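Racemase, putative (Roseobacter denitrificans, PDB 3TCS) is a putative racemase of the enolase superfamily that binds magnesium and D-alanine in a TIM barrel, and may have hydro-lyase activity. Local coordinates at residues 317-322 with 361-366; 80-85 with 286-291; 131-136 with 355-360; 237-242 with 269-274. All coordinates share one frame; numbering follows the deposited sequence.

Contact 1: residues 317-322 with 361-366; sequences FTMHLL and ARVTDA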
loop_
_atom_site.group_PDB
_atom_site.type_symbol
_atom_site.label_atom_id
_atom_site.label_comp_id
_atom_site.label_asym_id
_atom_site.label_seq_id
_atom_site.Cartn_x
_atom_site.Cartn_y
_atom_site.Cartn_z
ATOM N N PHE B 317 -1.092 -15.786 17.064
ATOM C CA PHE B 317 0.132 -15.793 16.270
ATOM C C PHE B 317 1.215 -15.028 17.020
ATOM O O PHE B 317 2.383 -15.422 17.024
ATOM C CB PHE B 317 -0.077 -15.119 14.913
ATOM C CG PHE B 317 -1.109 -15.785 14.044
ATOM C CD1 PHE B 317 -1.398 -17.140 14.184
ATOM C CD2 PHE B 317 -1.745 -15.063 13.041
ATOM C CE1 PHE B 317 -2.313 -17.771 13.325
ATOM C CE2 PHE B 317 -2.661 -15.684 12.172
ATOM C CZ PHE B 317 -2.941 -17.038 12.317
ATOM N N THR B 318 0.815 -13.922 17.640
ATOM C CA THR B 318 1.743 -13.077 18.389
ATOM C C THR B 318 2.259 -13.812 19.621
ATOM O O THR B 318 3.436 -13.699 19.978
ATOM C CB THR B 318 1.060 -11.756 18.805
ATOM O OG1 THR B 318 0.556 -11.096 17.636
ATOM C CG2 THR B 318 2.050 -10.834 19.499
ATOM N N MET B 319 1.374 -14.565 20.272
ATOM C CA MET B 319 1.756 -15.344 21.447
ATOM C C MET B 319 2.876 -16.321 21.079
ATOM O O MET B 319 3.858 -16.449 21.808
ATOM C CB MET B 319 0.544 -16.112 21.990
ATOM C CG MET B 319 -0.444 -15.238 22.750
ATOM S SD MET B 319 -2.077 -16.001 22.912
ATOM C CE MET B 319 -1.643 -17.604 23.662
ATOM N N HIS B 320 2.733 -17.008 19.947
ATOM C CA HIS B 320 3.765 -17.950 19.522
ATOM C C HIS B 320 5.067 -17.224 19.206
ATOM O O HIS B 320 6.151 -17.693 19.561
ATOM C CB HIS B 320 3.324 -18.737 18.282
ATOM C CG HIS B 320 2.444 -19.911 18.583
ATOM N ND1 HIS B 320 1.116 -19.781 18.930
ATOM C CD2 HIS B 320 2.703 -21.240 18.580
ATOM C CE1 HIS B 320 0.594 -20.979 19.125
ATOM N NE2 HIS B 320 1.536 -21.881 18.919
ATOM N N LEU B 321 4.960 -16.081 18.535
ATOM C CA LEU B 321 6.145 -15.309 18.183
ATOM C C LEU B 321 6.892 -14.856 19.438
ATOM O O LEU B 321 8.115 -14.982 19.519
ATOM C CB LEU B 321 5.763 -14.080 17.349
ATOM C CG LEU B 321 6.950 -13.224 16.881
ATOM C CD1 LEU B 321 7.714 -13.965 15.790
ATOM C CD2 LEU B 321 6.463 -11.886 16.361
ATOM N N LEU B 322 6.151 -14.338 20.415
ATOM C CA LEU B 322 6.754 -13.857 21.651
ATOM C C LEU B 322 7.424 -14.953 22.475
ATOM O O LEU B 322 8.285 -14.663 23.305
ATOM C CB LEU B 322 5.711 -13.120 22.496
ATOM C CG LEU B 322 5.266 -11.752 21.961
ATOM C CD1 LEU B 322 4.167 -11.200 22.849
ATOM C CD2 LEU B 322 6.454 -10.784 21.932
ATOM N N ALA B 361 -1.332 -15.248 29.155
ATOM C CA ALA B 361 -1.988 -16.030 28.117
ATOM C C ALA B 361 -1.081 -17.249 27.972
ATOM O O ALA B 361 0.052 -17.233 28.459
ATOM C CB ALA B 361 -2.048 -15.248 26.815
ATOM N N ARG B 362 -1.549 -18.300 27.307
ATOM C CA ARG B 362 -0.719 -19.490 27.184
ATOM C C ARG B 362 -0.613 -20.108 25.802
ATOM O O ARG B 362 -1.608 -20.268 25.099
ATOM C CB ARG B 362 -1.211 -20.573 28.155
ATOM C CG ARG B 362 -0.430 -21.882 28.084
ATOM C CD ARG B 362 -1.170 -23.023 28.787
ATOM N NE ARG B 362 -1.226 -22.876 30.242
ATOM C CZ ARG B 362 -0.211 -23.119 31.068
ATOM N NH1 ARG B 362 0.963 -23.522 30.594
ATOM N NH2 ARG B 362 -0.374 -22.964 32.378
ATOM N N VAL B 363 0.613 -20.445 25.422
ATOM C CA VAL B 363 0.863 -21.134 24.162
ATOM C C VAL B 363 1.008 -22.581 24.605
ATOM O O VAL B 363 1.872 -22.899 25.429
ATOM C CB VAL B 363 2.186 -20.692 23.498
ATOM C CG1 VAL B 363 2.509 -21.626 22.332
ATOM C CG2 VAL B 363 2.070 -19.262 23.005
ATOM N N THR B 364 0.156 -23.456 24.086
ATOM C CA THR B 364 0.207 -24.861 24.462
ATOM C C THR B 364 1.137 -25.642 23.542
ATOM O O THR B 364 1.696 -25.090 22.595
ATOM C CB THR B 364 -1.193 -25.490 24.411
ATOM O OG1 THR B 364 -1.593 -25.661 23.048
ATOM C CG2 THR B 364 -2.193 -24.594 25.109
ATOM N N ASP B 365 1.313 -26.928 23.821
ATOM C CA ASP B 365 2.188 -27.737 22.988
ATOM C C ASP B 365 1.436 -28.416 21.849
ATOM O O ASP B 365 1.978 -29.283 21.175
ATOM C CB ASP B 365 2.923 -28.772 23.842
ATOM C CG ASP B 365 2.011 -29.453 24.822
ATOM O OD1 ASP B 365 1.103 -30.182 24.380
ATOM O OD2 ASP B 365 2.198 -29.244 26.040
ATOM N N ALA B 366 0.187 -28.013 21.632
ATOM C CA ALA B 366 -0.604 -28.583 20.543
ATOM C C ALA B 366 0.118 -28.228 19.242
ATOM O O ALA B 366 0.581 -27.101 19.075
ATOM C CB ALA B 366 -2.016 -27.993 20.547
HETATM O O HOH W 1 0.272 -24.684 20.135
#
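Val363 divides its two methyls between His320 and Met319, successive residues of helix 317-322. CG1 lies over one face of the imidazole, 3.7 Å from the centroid of the His320 ring and 16° off its normal, shifted toward the rim that carries NE2; this is a CH-pi contact. CG2 rests instead on the helix itself, with Val363 CG2 3.6 Å from Met319 CB. The division follows from the valine's first torsion (chi1 170°), which puts CG1 anti to the backbone N and turns CG2 to the other neighbour, so a beta-branched residue suits the place. Met319, long and unbranched, bends at chi3 and lays its methyl along the strand, where Met319 CE meets Ala361 CB at 4.0 Å. In the next shell, His320 ND1 hydrogen-bonds to Leu316 O one turn back, while the ring meets Trp369 edge-to-face. A water bonded weakly to NE2 (3.3 Å from His320 NE2) also lies beside Thr364 O and Ala366 O. With an alanine in place of His320, Val363 CG1 would probably lose the flat surface beneath it, and that water its link to the helix. The axes of helix 317-322 and strand 361-363 approach to 8.4 Å, crossing at 72°. Strand 360-363 pairs with strand 132-139, Leu332 of strand 332-335 touches both Met319 and Ala361, and helix 123-126 covers His320 and Val363.

Contact 2: residues 80-85 with 286-291; sequences DLDDLL and GICRTL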
loop_
_atom_site.group_PDB
_atom_site.type_symbol
_atom_site.label_atom_id
_atom_site.label_comp_id
_atom_site.label_asym_id
_atom_site.label_seq_id
_atom_site.Cartn_x
_atom_site.Cartn_y
_atom_site.Cartn_z
ATOM N N ASP B 80 11.735 -22.560 1.148
ATOM C CA ASP B 80 12.257 -21.210 1.324
ATOM C C ASP B 80 11.091 -20.251 1.120
ATOM O O ASP B 80 10.960 -19.603 0.078
ATOM C CB ASP B 80 13.365 -20.917 0.311
ATOM C CG ASP B 80 13.962 -19.532 0.493
ATOM O OD1 ASP B 80 13.654 -18.877 1.515
ATOM O OD2 ASP B 80 14.744 -19.102 -0.384
ATOM N N LEU B 81 10.236 -20.182 2.131
ATOM C CA LEU B 81 9.057 -19.333 2.086
ATOM C C LEU B 81 9.420 -17.854 1.948
ATOM O O LEU B 81 8.724 -17.103 1.265
ATOM C CB LEU B 81 8.214 -19.572 3.341
ATOM C CG LEU B 81 6.895 -18.811 3.477
ATOM C CD1 LEU B 81 6.015 -19.058 2.252
ATOM C CD2 LEU B 81 6.196 -19.266 4.750
ATOM N N ASP B 82 10.518 -17.441 2.578
ATOM C CA ASP B 82 10.957 -16.050 2.510
ATOM C C ASP B 82 11.168 -15.585 1.078
ATOM O O ASP B 82 10.711 -14.512 0.696
ATOM C CB ASP B 82 12.257 -15.852 3.297
ATOM C CG ASP B 82 12.013 -15.361 4.712
ATOM O OD1 ASP B 82 11.328 -14.329 4.872
ATOM O OD2 ASP B 82 12.511 -16.003 5.661
ATOM N N ASP B 83 11.871 -16.390 0.287
ATOM C CA ASP B 83 12.122 -16.031 -1.101
ATOM C C ASP B 83 10.834 -16.085 -1.911
ATOM O O ASP B 83 10.600 -15.234 -2.765
ATOM C CB ASP B 83 13.162 -16.964 -1.722
ATOM C CG ASP B 83 13.491 -16.594 -3.161
ATOM O OD1 ASP B 83 13.857 -15.423 -3.410
ATOM O OD2 ASP B 83 13.386 -17.476 -4.042
ATOM N N LEU B 84 9.998 -17.085 -1.648
ATOM C CA LEU B 84 8.740 -17.210 -2.373
ATOM C C LEU B 84 7.872 -15.972 -2.151
ATOM O O LEU B 84 7.239 -15.473 -3.082
ATOM C CB LEU B 84 7.998 -18.473 -1.929
ATOM C CG LEU B 84 6.743 -18.879 -2.707
ATOM C CD1 LEU B 84 7.012 -18.866 -4.205
ATOM C CD2 LEU B 84 6.317 -20.268 -2.254
ATOM N N LEU B 85 7.849 -15.477 -0.916
ATOM C CA LEU B 85 7.075 -14.284 -0.585
ATOM C C LEU B 85 7.660 -13.066 -1.298
ATOM O O LEU B 85 6.924 -12.174 -1.713
ATOM C CB LEU B 85 7.067 -14.060 0.931
ATOM C CG LEU B 85 6.310 -15.139 1.711
ATOM C CD1 LEU B 85 6.488 -14.934 3.213
ATOM C CD2 LEU B 85 4.844 -15.087 1.328
ATOM N N GLY B 286 2.854 -11.589 7.344
ATOM C CA GLY B 286 3.092 -12.918 7.870
ATOM C C GLY B 286 4.263 -13.056 8.816
ATOM O O GLY B 286 4.970 -12.087 9.106
ATOM N N ILE B 287 4.456 -14.282 9.296
ATOM C CA ILE B 287 5.534 -14.610 10.223
ATOM C C ILE B 287 6.921 -14.366 9.622
ATOM O O ILE B 287 7.758 -13.700 10.230
ATOM C CB ILE B 287 5.436 -16.089 10.662
ATOM C CG1 ILE B 287 4.177 -16.296 11.511
ATOM C CG2 ILE B 287 6.687 -16.499 11.431
ATOM C CD1 ILE B 287 4.189 -15.552 12.833
ATOM N N CYS B 288 7.168 -14.908 8.435
ATOM C CA CYS B 288 8.472 -14.737 7.799
ATOM C C CYS B 288 8.875 -13.273 7.694
ATOM O O CYS B 288 9.985 -12.896 8.067
ATOM C CB CYS B 288 8.475 -15.369 6.408
ATOM S SG CYS B 288 8.380 -17.160 6.442
ATOM N N ARG B 289 7.973 -12.441 7.194
ATOM C CA ARG B 289 8.282 -11.029 7.049
ATOM C C ARG B 289 8.404 -10.341 8.406
ATOM O O ARG B 289 9.229 -9.446 8.578
ATOM C CB ARG B 289 7.233 -10.365 6.152
ATOM C CG ARG B 289 7.383 -10.784 4.673
ATOM C CD ARG B 289 6.184 -10.374 3.838
ATOM N NE ARG B 289 5.876 -8.961 4.010
ATOM C CZ ARG B 289 6.450 -7.969 3.337
ATOM N NH1 ARG B 289 7.376 -8.220 2.415
ATOM N NH2 ARG B 289 6.105 -6.717 3.604
ATOM N N THR B 290 7.605 -10.765 9.381
ATOM C CA THR B 290 7.707 -10.170 10.711
ATOM C C THR B 290 9.076 -10.517 11.313
ATOM O O THR B 290 9.696 -9.689 11.982
ATOM C CB THR B 290 6.586 -10.673 11.646
ATOM O OG1 THR B 290 5.314 -10.271 11.119
ATOM C CG2 THR B 290 6.755 -10.084 13.041
ATOM N N LEU B 291 9.548 -11.736 11.066
ATOM C CA LEU B 291 10.851 -12.160 11.578
ATOM C C LEU B 291 11.984 -11.300 11.002
ATOM O O LEU B 291 13.028 -11.129 11.634
ATOM C CB LEU B 291 11.098 -13.637 11.264
ATOM C CG LEU B 291 10.217 -14.617 12.052
ATOM C CD1 LEU B 291 10.506 -16.048 11.613
ATOM C CD2 LEU B 291 10.481 -14.450 13.542
HETATM O O HOH W 2 12.164 -14.612 7.914
#
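Asp82 and Cys288 bring the two backbones nearest, their CA atoms 6.0 Å apart, where helices 81-85 and 287-291 pass almost perpendicularly at 97°. Each segment is the opening turn of its helix. Asp80 caps the first through a weak bond from Asp83 N, and Gly286, whose positive phi suits glycine, precedes the second; its carbonyl O takes bonds from Thr290 N and Thr290 OG1 on opposite faces of its plane. Cys288 carries the largest share of the contact. Its thiol, anti to its own carbonyl carbon (chi1 -69°), nestles against the isobutyl group of Leu81, with Cys288 SG 3.5 Å from Leu81 CD2. The neighbouring carbon is held between an apolar and a polar partner: Cys288 CB lies 3.8 Å from Leu85 CD1 and 3.4 Å from Asp82 OD1. A small, weakly polar cysteine fits this close approach well. Asp82 also reaches the second helix through a water that donates to Asp82 OD2 (2.7 Å) and to Cys288 O (2.8 Å). Its other oxygen, OD1, forms a salt bridge with Arg292, one turn beyond Cys288, while Asp108 of helix 98-119 accepts from Ile287 N and Cys288 N. The chemistry is thus layered: an apolar seam of leucine and cysteine, flanked by a carboxylate whose charge is probably largely balanced by arginine, joins a helix of the N-terminal domain to one of the barrel domain.

Contact 3: residues 131-136 with 355-360; sequences PGLIRA and EIEDGH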
loop_
_atom_site.group_PDB
_atom_site.type_symbol
_atom_site.label_atom_id
_atom_site.label_comp_id
_atom_site.label_asym_id
_atom_site.label_seq_id
_atom_site.Cartn_x
_atom_site.Cartn_y
_atom_site.Cartn_z
ATOM N N PRO B 131 6.826 -23.685 24.299
ATOM C CA PRO B 131 5.461 -23.350 24.714
ATOM C C PRO B 131 5.523 -22.814 26.137
ATOM O O PRO B 131 6.489 -23.071 26.857
ATOM C CB PRO B 131 4.733 -24.688 24.620
ATOM C CG PRO B 131 5.799 -25.670 24.985
ATOM C CD PRO B 131 7.008 -25.146 24.220
ATOM N N GLY B 132 4.503 -22.072 26.547
ATOM C CA GLY B 132 4.508 -21.525 27.891
ATOM C C GLY B 132 3.664 -20.274 28.020
ATOM O O GLY B 132 2.907 -19.932 27.114
ATOM N N LEU B 133 3.810 -19.581 29.145
ATOM C CA LEU B 133 3.041 -18.373 29.412
ATOM C C LEU B 133 3.664 -17.092 28.869
ATOM O O LEU B 133 4.882 -16.980 28.739
ATOM C CB LEU B 133 2.836 -18.221 30.924
ATOM C CG LEU B 133 2.089 -19.365 31.609
ATOM C CD1 LEU B 133 2.213 -19.228 33.122
ATOM C CD2 LEU B 133 0.632 -19.348 31.174
ATOM N N ILE B 134 2.802 -16.132 28.545
ATOM C CA ILE B 134 3.235 -14.831 28.050
ATOM C C ILE B 134 2.421 -13.803 28.818
ATOM O O ILE B 134 1.189 -13.868 28.838
ATOM C CB ILE B 134 2.939 -14.629 26.541
ATOM C CG1 ILE B 134 3.519 -15.778 25.714
ATOM C CG2 ILE B 134 3.541 -13.312 26.073
ATOM C CD1 ILE B 134 2.601 -16.984 25.615
ATOM N N ARG B 135 3.099 -12.867 29.469
ATOM C CA ARG B 135 2.395 -11.837 30.219
ATOM C C ARG B 135 1.627 -10.973 29.225
ATOM O O ARG B 135 2.153 -10.613 28.179
ATOM C CB ARG B 135 3.385 -10.972 30.993
ATOM C CG ARG B 135 2.727 -9.871 31.797
ATOM C CD ARG B 135 3.772 -8.918 32.338
ATOM N NE ARG B 135 3.170 -7.822 33.090
ATOM C CZ ARG B 135 3.819 -6.710 33.411
ATOM N NH1 ARG B 135 5.083 -6.551 33.038
ATOM N NH2 ARG B 135 3.209 -5.762 34.109
ATOM N N ALA B 136 0.388 -10.633 29.553
ATOM C CA ALA B 136 -0.428 -9.820 28.662
ATOM C C ALA B 136 -0.831 -8.499 29.292
ATOM O O ALA B 136 -0.887 -8.381 30.517
ATOM C CB ALA B 136 -1.674 -10.593 28.271
ATOM N N GLU B 355 -7.882 -17.922 27.099
ATOM C CA GLU B 355 -8.223 -17.910 28.515
ATOM C C GLU B 355 -7.016 -17.313 29.239
ATOM O O GLU B 355 -5.879 -17.715 28.988
ATOM C CB GLU B 355 -8.479 -19.330 29.027
ATOM C CG GLU B 355 -9.706 -20.002 28.432
ATOM C CD GLU B 355 -9.940 -21.391 29.004
ATOM O OE1 GLU B 355 -10.130 -21.502 30.232
ATOM O OE2 GLU B 355 -9.929 -22.372 28.226
ATOM N N ILE B 356 -7.260 -16.357 30.130
ATOM C CA ILE B 356 -6.173 -15.720 30.867
ATOM C C ILE B 356 -5.956 -16.345 32.240
ATOM O O ILE B 356 -6.911 -16.598 32.976
ATOM C CB ILE B 356 -6.436 -14.205 31.048
ATOM C CG1 ILE B 356 -6.438 -13.507 29.684
ATOM C CG2 ILE B 356 -5.361 -13.580 31.942
ATOM C CD1 ILE B 356 -5.082 -13.480 29.009
ATOM N N GLU B 357 -4.692 -16.592 32.573
ATOM C CA GLU B 357 -4.316 -17.173 33.858
ATOM C C GLU B 357 -3.465 -16.135 34.584
ATOM O O GLU B 357 -2.308 -15.917 34.228
ATOM C CB GLU B 357 -3.494 -18.455 33.652
ATOM C CG GLU B 357 -4.098 -19.442 32.660
ATOM C CD GLU B 357 -3.260 -20.702 32.488
ATOM O OE1 GLU B 357 -3.303 -21.283 31.383
ATOM O OE2 GLU B 357 -2.573 -21.120 33.451
ATOM N N ASP B 358 -4.048 -15.489 35.587
ATOM C CA ASP B 358 -3.347 -14.467 36.359
ATOM C C ASP B 358 -2.549 -13.510 35.467
ATOM O O ASP B 358 -1.333 -13.390 35.596
ATOM C CB ASP B 358 -2.424 -15.127 37.384
ATOM C CG ASP B 358 -1.822 -14.125 38.355
ATOM O OD1 ASP B 358 -2.573 -13.272 38.881
ATOM O OD2 ASP B 358 -0.598 -14.197 38.598
ATOM N N GLY B 359 -3.247 -12.847 34.550
ATOM C CA GLY B 359 -2.604 -11.888 33.667
ATOM C C GLY B 359 -1.719 -12.458 32.576
ATOM O O GLY B 359 -1.026 -11.714 31.887
ATOM N N HIS B 360 -1.738 -13.777 32.412
ATOM C CA HIS B 360 -0.927 -14.422 31.389
ATOM C C HIS B 360 -1.762 -15.235 30.414
ATOM O O HIS B 360 -2.769 -15.833 30.796
ATOM C CB HIS B 360 0.107 -15.357 32.027
ATOM C CG HIS B 360 1.210 -14.647 32.747
ATOM N ND1 HIS B 360 1.006 -13.937 33.910
ATOM C CD2 HIS B 360 2.530 -14.530 32.462
ATOM C CE1 HIS B 360 2.151 -13.413 34.311
ATOM N NE2 HIS B 360 3.092 -13.757 33.448
#
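A type I' beta turn from Glu357 to His360 leads into strand 360-363, which runs antiparallel beside strand 132-139 of the TIM barrel. Arg135 and His360 form a non-hydrogen-bonded pair there, their CA atoms 4.4 Å apart. Next to it the backbones join where Ala136 N donates to Gly359 O, 2.9 Å and nearly straight at 168°. On the other side of the pair, His360 CA makes a CA-H...O contact of 3.4 Å with Ile134 O. Asp358 and Gly359 both have positive phi, as the inner positions of this turn require, and glycine takes such angles without strain. The His360 ring lies across the strand, with Arg135 CA over one face, 3.9 Å from the centroid of the His360 ring. Arg135 CB sits over the NE2 side of the same face, 3.7 Å from His360 NE2. Leu133 crosses the histidine at about a right angle, Leu133 CB packing 4.0 Å from His360 CD2. On the turn side, His360 ND1 donates to Asp358 O at 2.9 Å; the acceptor lies in the ring plane, yet the donor stands above the carbonyl plane. That bond fixes the ring's rotation over the backbone of Arg135. Arg135 itself runs fully extended (chi1 180°), which carries its guanidinium away from the histidine to Asp201 and Thr164, while Glu357 pairs with Arg362. Chemically, the turn thus locks the ring with a proton on ND1; the arginine might slightly disfavour a second proton on NE2, although Asp201 probably offsets much of its charge.

Contact 4: residues 237-242 with 269-274; sequences WELAQT and IDMRAV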
loop_
_atom_site.group_PDB
_atom_site.type_symbol
_atom_site.label_atom_id
_atom_site.label_comp_id
_atom_site.label_asym_id
_atom_site.label_seq_id
_atom_site.Cartn_x
_atom_site.Cartn_y
_atom_site.Cartn_z
ATOM N N TRP B 237 3.185 7.968 9.566
ATOM C CA TRP B 237 3.912 8.136 8.312
ATOM C C TRP B 237 4.926 9.279 8.338
ATOM O O TRP B 237 5.597 9.534 7.341
ATOM C CB TRP B 237 2.926 8.340 7.155
ATOM C CG TRP B 237 1.983 9.502 7.331
ATOM C CD1 TRP B 237 2.184 10.792 6.928
ATOM C CD2 TRP B 237 0.698 9.476 7.965
ATOM N NE1 TRP B 237 1.105 11.568 7.270
ATOM C CE2 TRP B 237 0.176 10.786 7.908
ATOM C CE3 TRP B 237 -0.064 8.470 8.576
ATOM C CZ2 TRP B 237 -1.074 11.122 8.439
ATOM C CZ3 TRP B 237 -1.310 8.803 9.107
ATOM C CH2 TRP B 237 -1.801 10.121 9.032
ATOM N N GLU B 238 5.031 9.968 9.473
ATOM C CA GLU B 238 5.990 11.066 9.631
ATOM C C GLU B 238 7.048 10.628 10.638
ATOM O O GLU B 238 7.025 11.032 11.803
ATOM C CB GLU B 238 5.292 12.330 10.146
ATOM C CG GLU B 238 4.311 12.963 9.169
ATOM C CD GLU B 238 4.968 13.406 7.872
ATOM O OE1 GLU B 238 6.156 13.789 7.899
ATOM O OE2 GLU B 238 4.293 13.389 6.822
ATOM N N LEU B 239 7.977 9.798 10.176
ATOM C CA LEU B 239 9.028 9.265 11.030
ATOM C C LEU B 239 9.811 10.321 11.805
ATOM O O LEU B 239 10.116 10.128 12.982
ATOM C CB LEU B 239 9.988 8.413 10.195
ATOM C CG LEU B 239 9.350 7.203 9.506
ATOM C CD1 LEU B 239 10.392 6.490 8.656
ATOM C CD2 LEU B 239 8.771 6.258 10.552
ATOM N N ALA B 240 10.135 11.432 11.146
ATOM C CA ALA B 240 10.895 12.503 11.786
ATOM C C ALA B 240 10.153 13.117 12.978
ATOM O O ALA B 240 10.771 13.472 13.981
ATOM C CB ALA B 240 11.235 13.584 10.763
ATOM N N GLN B 241 8.836 13.251 12.862
ATOM C CA GLN B 241 8.034 13.806 13.949
ATOM C C GLN B 241 8.088 12.875 15.157
ATOM O O GLN B 241 8.317 13.308 16.286
ATOM C CB GLN B 241 6.579 13.981 13.506
ATOM C CG GLN B 241 6.328 15.208 12.644
ATOM C CD GLN B 241 4.881 15.314 12.208
ATOM O OE1 GLN B 241 3.964 14.983 12.964
ATOM N NE2 GLN B 241 4.667 15.788 10.987
ATOM N N THR B 242 7.874 11.589 14.908
ATOM C CA THR B 242 7.911 10.594 15.970
ATOM C C THR B 242 9.284 10.593 16.648
ATOM O O THR B 242 9.386 10.536 17.878
ATOM C CB THR B 242 7.626 9.186 15.406
ATOM O OG1 THR B 242 6.347 9.185 14.755
ATOM C CG2 THR B 242 7.635 8.147 16.522
ATOM N N ILE B 269 13.995 1.892 12.010
ATOM C CA ILE B 269 14.917 1.311 12.976
ATOM C C ILE B 269 16.311 1.927 12.888
ATOM O O ILE B 269 16.914 2.251 13.914
ATOM C CB ILE B 269 14.965 -0.227 12.800
ATOM C CG1 ILE B 269 13.597 -0.806 13.201
ATOM C CG2 ILE B 269 16.081 -0.832 13.651
ATOM C CD1 ILE B 269 13.439 -2.302 12.977
ATOM N N ASP B 270 16.811 2.116 11.672
ATOM C CA ASP B 270 18.129 2.715 11.481
ATOM C C ASP B 270 18.209 4.106 12.116
ATOM O O ASP B 270 19.227 4.462 12.717
ATOM C CB ASP B 270 18.462 2.849 9.987
ATOM C CG ASP B 270 18.730 1.511 9.312
ATOM O OD1 ASP B 270 18.762 0.471 10.000
ATOM O OD2 ASP B 270 18.918 1.505 8.075
ATOM N N MET B 271 17.140 4.890 11.980
ATOM C CA MET B 271 17.123 6.244 12.525
ATOM C C MET B 271 16.695 6.293 13.990
ATOM O O MET B 271 16.674 7.364 14.602
ATOM C CB MET B 271 16.202 7.140 11.684
ATOM C CG MET B 271 14.712 6.861 11.852
ATOM S SD MET B 271 13.683 7.728 10.633
ATOM C CE MET B 271 13.570 9.373 11.369
ATOM N N ARG B 272 16.366 5.130 14.544
ATOM C CA ARG B 272 15.928 5.017 15.932
ATOM C C ARG B 272 14.755 5.961 16.208
ATOM O O ARG B 272 14.765 6.711 17.187
ATOM C CB ARG B 272 17.088 5.333 16.874
ATOM C CG ARG B 272 18.327 4.457 16.662
ATOM C CD ARG B 272 18.095 3.014 17.115
ATOM N NE ARG B 272 19.357 2.279 17.229
ATOM C CZ ARG B 272 19.979 1.666 16.228
ATOM N NH1 ARG B 272 19.463 1.671 15.004
ATOM N NH2 ARG B 272 21.143 1.065 16.449
ATOM N N ALA B 273 13.740 5.910 15.352
ATOM C CA ALA B 273 12.580 6.781 15.498
ATOM C C ALA B 273 11.729 6.444 16.721
ATOM O O ALA B 273 11.006 7.298 17.224
ATOM C CB ALA B 273 11.724 6.738 14.226
ATOM N N VAL B 274 11.806 5.198 17.182
ATOM C CA VAL B 274 11.056 4.754 18.354
ATOM C C VAL B 274 11.970 3.916 19.248
ATOM O O VAL B 274 13.078 3.553 18.847
ATOM C CB VAL B 274 9.829 3.883 17.964
ATOM C CG1 VAL B 274 8.861 4.687 17.101
ATOM C CG2 VAL B 274 10.291 2.629 17.231
#
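Met271 meets Leu239 by way of an uncommon first torsion: at chi1 72° its CG stands between the backbone N and the carbonyl carbon, and a bend at chi3 (-81°) then folds the methyl onto the start of helix 239-242. The sulfur touches first, with Met271 SD 3.8 Å from Leu239 CB, and the methyl goes on to the backbone, where Met271 CE lies 4.0 Å from Ala240 N. A flexible thioether suits a surface made partly of side chain and partly of the backbone of the first turn. Thr242, one turn on, turns its methyl, anti to the backbone N, to the other segment, and Thr242 CG2 packs 3.7 Å from Val274 CG1 and 3.5 Å from Ala273 O. Between the two sites Ala273, small enough for close approach, sets its CB 4.0 Å from Leu239 O. Were an alanine to replace Met271, Leu239 would probably lose part of its cover and a gap would open beside the first turn of the helix. Arg272 ends helix 262-270 in a Schellman motif, and Ile269 O accepts from both Arg272 N and Arg272 NH1, on opposite faces of its plane. Lys243 and Thr246, farther along helix 239-248, hydrogen-bond to Met271 O and Ala273 O; Thr246 is also a magnesium ligand, together with Leu249. Such packing of a helix against the turn that leads its neighbour into the next strand, here 276-277, is typical of the outer ring of a TIM barrel.

In the fold
From the N terminus, residues 80-85 open contact 2 and residues 131-136 open contact 3. Contact 4 opens and closes next, a short loop between neighbouring barrel helices nested inside both longer ones. Residues 286-291 then close contact 2, joining the N-terminal domain to the barrel. Contact 1 opens at 317-322; 355-360 closes contact 3 before 361-366 closes contact 1, so these two cross, as do contacts 2 and 3. Contacts 1 and 3 meet on the same sheet, where strands 360-363 and 132-139 are neighbours. Leu321 packs on Leu291 and Thr290, linking contact 1 to contact 2, while contact 4 lies across the chain's centre from contact 1, centres about 30 Å apart.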